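Hypothetical protein AF1704 (Archaeoglobus fulgidus, PDB 1ZBM) probably converts cyclic dehypoxanthine futalosine into 1,4-dihydroxy-6-naphthoate, a step in the biosynthesis of menaquinone. Local coordinates at residues Thr62-Asp74 and Gly110-Ala122. Sequence-based numbering, arbitrary orientation.
Sequences TAISAHAYALLDD and GRYTTANLLLKLA
Two helix N-termini, one from each lobe of a fold of the periplasmic-binding-protein type, meet where Ser65-Ala68 packs against Tyr112-Leu117, at the probable substrate site that includes Thr114 and Ala115. His67 makes the largest contribution. With CG anti to the backbone N (chi1 177°), its imidazole reaches across to the first turn of helix 114-122, where ND1 donates to Thr113 O at 3.0 Å. That oxygen lies near the ring plane, but the donor stands well above the carbonyl plane; the same oxygen also accepts from Leu117 N. One face of the imidazole is covered by Leu117, whose CB sits 3.8 Å from the ring centroid in a CH-pi contact, while CE1 comes within 3.3 Å of Arg111 O at the ring edge. Replacing His67 with alanine would probably cost Thr113 O its bond from the other lobe and open a gap beside Leu117. Two backbone N-H groups add to the join: His67 N donates to the side-chain hydroxyl Thr114 OG1 (3.1 Å) in a nearly straight bond, and Ala68 N makes a weak one to Tyr112 O. Thr114 OG1 is also bonded to Leu183 O, so this hydroxyl ties helix 114-122 to strand 181-189 as well. A water linked to Ser65 OG accepts from Thr114 N at 2.8 Å. Thr113 OG1 caps its own helix through Asn116 N (3.1 Å). At the margin, Leu71 CD1 presses on Tyr112 CE1 at 3.3 Å, the two side chains crossing at about a right angle. Beyond the pair, strand 61-65 runs between strands 11-16 and 181-189, helix 47-53 packs on Ser65 and Ala68, and helix 251-265 touches both Ala66 and Leu117, bridging the two segments.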
loop_
_atom_site.group_PDB
_atom_site.type_symbol
_atom_site.label_atom_id
_atom_site.label_comp_id
_atom_site.label_asym_id
_atom_site.label_seq_id
_atom_site.Cartn_x
_atom_site.Cartn_y
_atom_site.Cartn_z
ATOM N N THR A 62 0.393 -11.414 5.067
ATOM C CA THR A 62 -0.318 -10.159 5.244
ATOM C C THR A 62 0.242 -9.020 4.410
ATOM O O THR A 62 1.449 -8.947 4.196
ATOM C CB THR A 62 -0.295 -9.708 6.726
ATOM O OG1 THR A 62 -0.933 -8.430 6.851
ATOM C CG2 THR A 62 1.132 -9.586 7.225
ATOM N N ALA A 63 -0.628 -8.139 3.921
ATOM C CA ALA A 63 -0.149 -6.984 3.166
ATOM C C ALA A 63 0.495 -6.134 4.256
ATOM O O ALA A 63 0.203 -6.321 5.437
ATOM C CB ALA A 63 -1.316 -6.230 2.531
ATOM N N ILE A 64 1.365 -5.211 3.875
ATOM C CA ILE A 64 2.029 -4.367 4.862
ATOM C C ILE A 64 2.883 -3.303 4.190
ATOM O O ILE A 64 3.579 -3.580 3.215
ATOM C CB ILE A 64 2.935 -5.202 5.788
ATOM C CG1 ILE A 64 3.496 -4.320 6.903
ATOM C CG2 ILE A 64 4.098 -5.779 4.997
ATOM C CD1 ILE A 64 4.356 -5.067 7.887
ATOM N N SER A 65 2.836 -2.090 4.731
ATOM C CA SER A 65 3.601 -0.962 4.207
ATOM C C SER A 65 5.096 -1.258 4.204
ATOM O O SER A 65 5.594 -1.928 5.106
ATOM C CB SER A 65 3.335 0.279 5.064
ATOM O OG SER A 65 1.976 0.663 5.003
ATOM N N ALA A 66 5.820 -0.768 3.202
ATOM C CA ALA A 66 7.261 -1.016 3.173
ATOM C C ALA A 66 7.868 -0.480 4.475
ATOM O O ALA A 66 8.716 -1.129 5.085
ATOM C CB ALA A 66 7.910 -0.336 1.962
ATOM N N HIS A 67 7.430 0.702 4.893
ATOM C CA HIS A 67 7.905 1.314 6.130
ATOM C C HIS A 67 7.842 0.300 7.282
ATOM O O HIS A 67 8.863 -0.068 7.864
ATOM C CB HIS A 67 7.033 2.525 6.459
ATOM C CG HIS A 67 7.385 3.205 7.748
ATOM N ND1 HIS A 67 6.599 4.192 8.302
ATOM C CD2 HIS A 67 8.438 3.050 8.587
ATOM C CE1 HIS A 67 7.151 4.617 9.426
ATOM N NE2 HIS A 67 8.268 3.940 9.623
ATOM N N ALA A 68 6.629 -0.147 7.593
ATOM C CA ALA A 68 6.394 -1.102 8.661
ATOM C C ALA A 68 7.289 -2.334 8.555
ATOM O O ALA A 68 7.827 -2.808 9.558
ATOM C CB ALA A 68 4.933 -1.516 8.667
ATOM N N TYR A 69 7.458 -2.842 7.338
ATOM C CA TYR A 69 8.280 -4.023 7.106
ATOM C C TYR A 69 9.660 -3.927 7.738
ATOM O O TYR A 69 10.195 -4.922 8.233
ATOM C CB TYR A 69 8.443 -4.285 5.603
ATOM C CG TYR A 69 9.297 -5.503 5.326
ATOM C CD1 TYR A 69 8.838 -6.775 5.652
ATOM C CD2 TYR A 69 10.600 -5.379 4.838
ATOM C CE1 TYR A 69 9.651 -7.892 5.514
ATOM C CE2 TYR A 69 11.428 -6.502 4.696
ATOM C CZ TYR A 69 10.932 -7.753 5.045
ATOM O OH TYR A 69 11.721 -8.873 4.963
ATOM N N ALA A 70 10.243 -2.732 7.723
ATOM C CA ALA A 70 11.574 -2.557 8.298
ATOM C C ALA A 70 11.595 -2.871 9.799
ATOM O O ALA A 70 12.649 -3.190 10.353
ATOM C CB ALA A 70 12.071 -1.141 8.046
ATOM N N LEU A 71 10.427 -2.804 10.438
ATOM C CA LEU A 71 10.304 -3.081 11.869
ATOM C C LEU A 71 9.829 -4.513 12.168
ATOM O O LEU A 71 9.474 -4.829 13.308
ATOM C CB LEU A 71 9.339 -2.080 12.522
ATOM C CG LEU A 71 9.750 -0.609 12.620
ATOM C CD1 LEU A 71 8.537 0.253 12.916
ATOM C CD2 LEU A 71 10.801 -0.438 13.709
ATOM N N LEU A 72 9.821 -5.376 11.155
ATOM C CA LEU A 72 9.391 -6.754 11.353
ATOM C C LEU A 72 9.947 -7.740 10.329
ATOM O O LEU A 72 9.334 -8.767 10.030
ATOM C CB LEU A 72 7.863 -6.811 11.399
ATOM C CG LEU A 72 7.175 -5.919 10.375
ATOM C CD1 LEU A 72 6.910 -6.736 9.119
ATOM C CD2 LEU A 72 5.874 -5.371 10.942
ATOM N N ASP A 73 11.135 -7.429 9.822
ATOM C CA ASP A 73 11.809 -8.265 8.843
ATOM C C ASP A 73 12.495 -9.457 9.525
ATOM O O ASP A 73 13.192 -10.245 8.879
ATOM C CB ASP A 73 12.831 -7.428 8.068
ATOM C CG ASP A 73 13.938 -6.878 8.959
ATOM O OD1 ASP A 73 13.627 -6.356 10.049
ATOM O OD2 ASP A 73 15.118 -6.962 8.562
ATOM N N ASP A 74 12.289 -9.577 10.836
ATOM C CA ASP A 74 12.846 -10.678 11.617
ATOM C C ASP A 74 11.917 -11.892 11.572
ATOM O O ASP A 74 12.360 -13.044 11.541
ATOM C CB ASP A 74 13.076 -10.252 13.078
ATOM C CG ASP A 74 11.823 -9.693 13.745
ATOM O OD1 ASP A 74 11.196 -8.765 13.176
ATOM O OD2 ASP A 74 11.462 -10.164 14.858
ATOM N N GLY A 110 -1.779 6.702 9.023
ATOM C CA GLY A 110 -1.148 5.732 9.891
ATOM C C GLY A 110 0.340 5.967 10.056
ATOM O O GLY A 110 1.086 6.182 9.086
ATOM N N ARG A 111 0.773 5.917 11.308
ATOM C CA ARG A 111 2.171 6.128 11.647
ATOM C C ARG A 111 3.149 5.241 10.890
ATOM O O ARG A 111 4.217 5.689 10.502
ATOM C CB ARG A 111 2.395 5.906 13.143
ATOM C CG ARG A 111 3.825 6.182 13.529
ATOM C CD ARG A 111 4.156 5.632 14.890
ATOM N NE ARG A 111 3.400 6.313 15.941
ATOM C CZ ARG A 111 3.707 6.253 17.232
ATOM N NH1 ARG A 111 2.960 6.901 18.116
ATOM N NH2 ARG A 111 4.765 5.553 17.634
ATOM N N TYR A 112 2.782 3.983 10.687
ATOM C CA TYR A 112 3.667 3.043 10.024
ATOM C C TYR A 112 3.552 2.921 8.504
ATOM O O TYR A 112 4.164 2.038 7.911
ATOM C CB TYR A 112 3.508 1.667 10.676
ATOM C CG TYR A 112 3.974 1.637 12.126
ATOM C CD1 TYR A 112 5.323 1.783 12.452
ATOM C CD2 TYR A 112 3.065 1.497 13.168
ATOM C CE1 TYR A 112 5.753 1.795 13.788
ATOM C CE2 TYR A 112 3.481 1.511 14.502
ATOM C CZ TYR A 112 4.821 1.662 14.806
ATOM O OH TYR A 112 5.240 1.717 16.120
ATOM N N THR A 113 2.792 3.796 7.859
ATOM C CA THR A 113 2.680 3.695 6.414
ATOM C C THR A 113 3.910 4.271 5.756
ATOM O O THR A 113 4.598 5.127 6.315
ATOM C CB THR A 113 1.503 4.466 5.882
ATOM O OG1 THR A 113 1.763 5.869 6.023
ATOM C CG2 THR A 113 0.255 4.091 6.648
ATOM N N THR A 114 4.183 3.791 4.553
ATOM C CA THR A 114 5.322 4.266 3.794
ATOM C C THR A 114 5.167 5.761 3.507
ATOM O O THR A 114 6.144 6.514 3.525
ATOM C CB THR A 114 5.437 3.481 2.490
ATOM O OG1 THR A 114 5.702 2.109 2.804
ATOM C CG2 THR A 114 6.569 4.025 1.633
ATOM N N ALA A 115 3.933 6.189 3.266
ATOM C CA ALA A 115 3.664 7.592 2.986
ATOM C C ALA A 115 4.049 8.474 4.170
ATOM O O ALA A 115 4.437 9.630 3.992
ATOM C CB ALA A 115 2.188 7.794 2.646
ATOM N N ASN A 116 3.931 7.947 5.384
ATOM C CA ASN A 116 4.298 8.749 6.539
ATOM C C ASN A 116 5.806 8.887 6.606
ATOM O O ASN A 116 6.331 9.984 6.818
ATOM C CB ASN A 116 3.780 8.129 7.828
ATOM C CG ASN A 116 3.069 9.145 8.689
ATOM O OD1 ASN A 116 3.613 10.225 8.974
ATOM N ND2 ASN A 116 1.849 8.820 9.101
ATOM N N LEU A 117 6.502 7.772 6.418
ATOM C CA LEU A 117 7.956 7.776 6.438
ATOM C C LEU A 117 8.453 8.829 5.440
ATOM O O LEU A 117 9.321 9.642 5.767
ATOM C CB LEU A 117 8.489 6.388 6.068
ATOM C CG LEU A 117 10.015 6.236 5.972
ATOM C CD1 LEU A 117 10.668 6.645 7.290
ATOM C CD2 LEU A 117 10.365 4.784 5.638
ATOM N N LEU A 118 7.890 8.817 4.231
ATOM C CA LEU A 118 8.266 9.788 3.198
ATOM C C LEU A 118 8.037 11.235 3.662
ATOM O O LEU A 118 8.906 12.096 3.493
ATOM C CB LEU A 118 7.479 9.534 1.904
ATOM C CG LEU A 118 7.865 8.308 1.079
ATOM C CD1 LEU A 118 6.798 8.002 0.023
ATOM C CD2 LEU A 118 9.201 8.545 0.440
ATOM N N LEU A 119 6.867 11.498 4.235
ATOM C CA LEU A 119 6.550 12.830 4.719
ATOM C C LEU A 119 7.580 13.249 5.766
ATOM O O LEU A 119 8.136 14.344 5.697
ATOM C CB LEU A 119 5.139 12.855 5.322
ATOM C CG LEU A 119 4.628 14.185 5.915
ATOM C CD1 LEU A 119 4.599 15.250 4.834
ATOM C CD2 LEU A 119 3.229 13.997 6.506
ATOM N N LYS A 120 7.842 12.367 6.728
ATOM C CA LYS A 120 8.812 12.633 7.783
ATOM C C LYS A 120 10.217 12.880 7.234
ATOM O O LYS A 120 11.058 13.444 7.924
ATOM C CB LYS A 120 8.819 11.466 8.779
ATOM C CG LYS A 120 7.511 11.333 9.578
ATOM C CD LYS A 120 7.258 9.907 10.037
ATOM C CE LYS A 120 8.334 9.426 10.985
ATOM N NZ LYS A 120 8.248 7.947 11.179
ATOM N N LEU A 121 10.470 12.456 5.997
ATOM C CA LEU A 121 11.771 12.667 5.363
ATOM C C LEU A 121 11.790 13.960 4.560
ATOM O O LEU A 121 12.827 14.587 4.415
ATOM C CB LEU A 121 12.102 11.512 4.419
ATOM C CG LEU A 121 12.524 10.176 5.030
ATOM C CD1 LEU A 121 12.496 9.126 3.948
ATOM C CD2 LEU A 121 13.922 10.295 5.638
ATOM N N ALA A 122 10.641 14.352 4.024
ATOM C CA ALA A 122 10.567 15.568 3.219
ATOM C C ALA A 122 10.374 16.816 4.082
ATOM O O ALA A 122 10.875 17.881 3.741
ATOM C CB ALA A 122 9.430 15.444 2.202
HETATM O O HOH W 1 2.135 2.372 3.223
#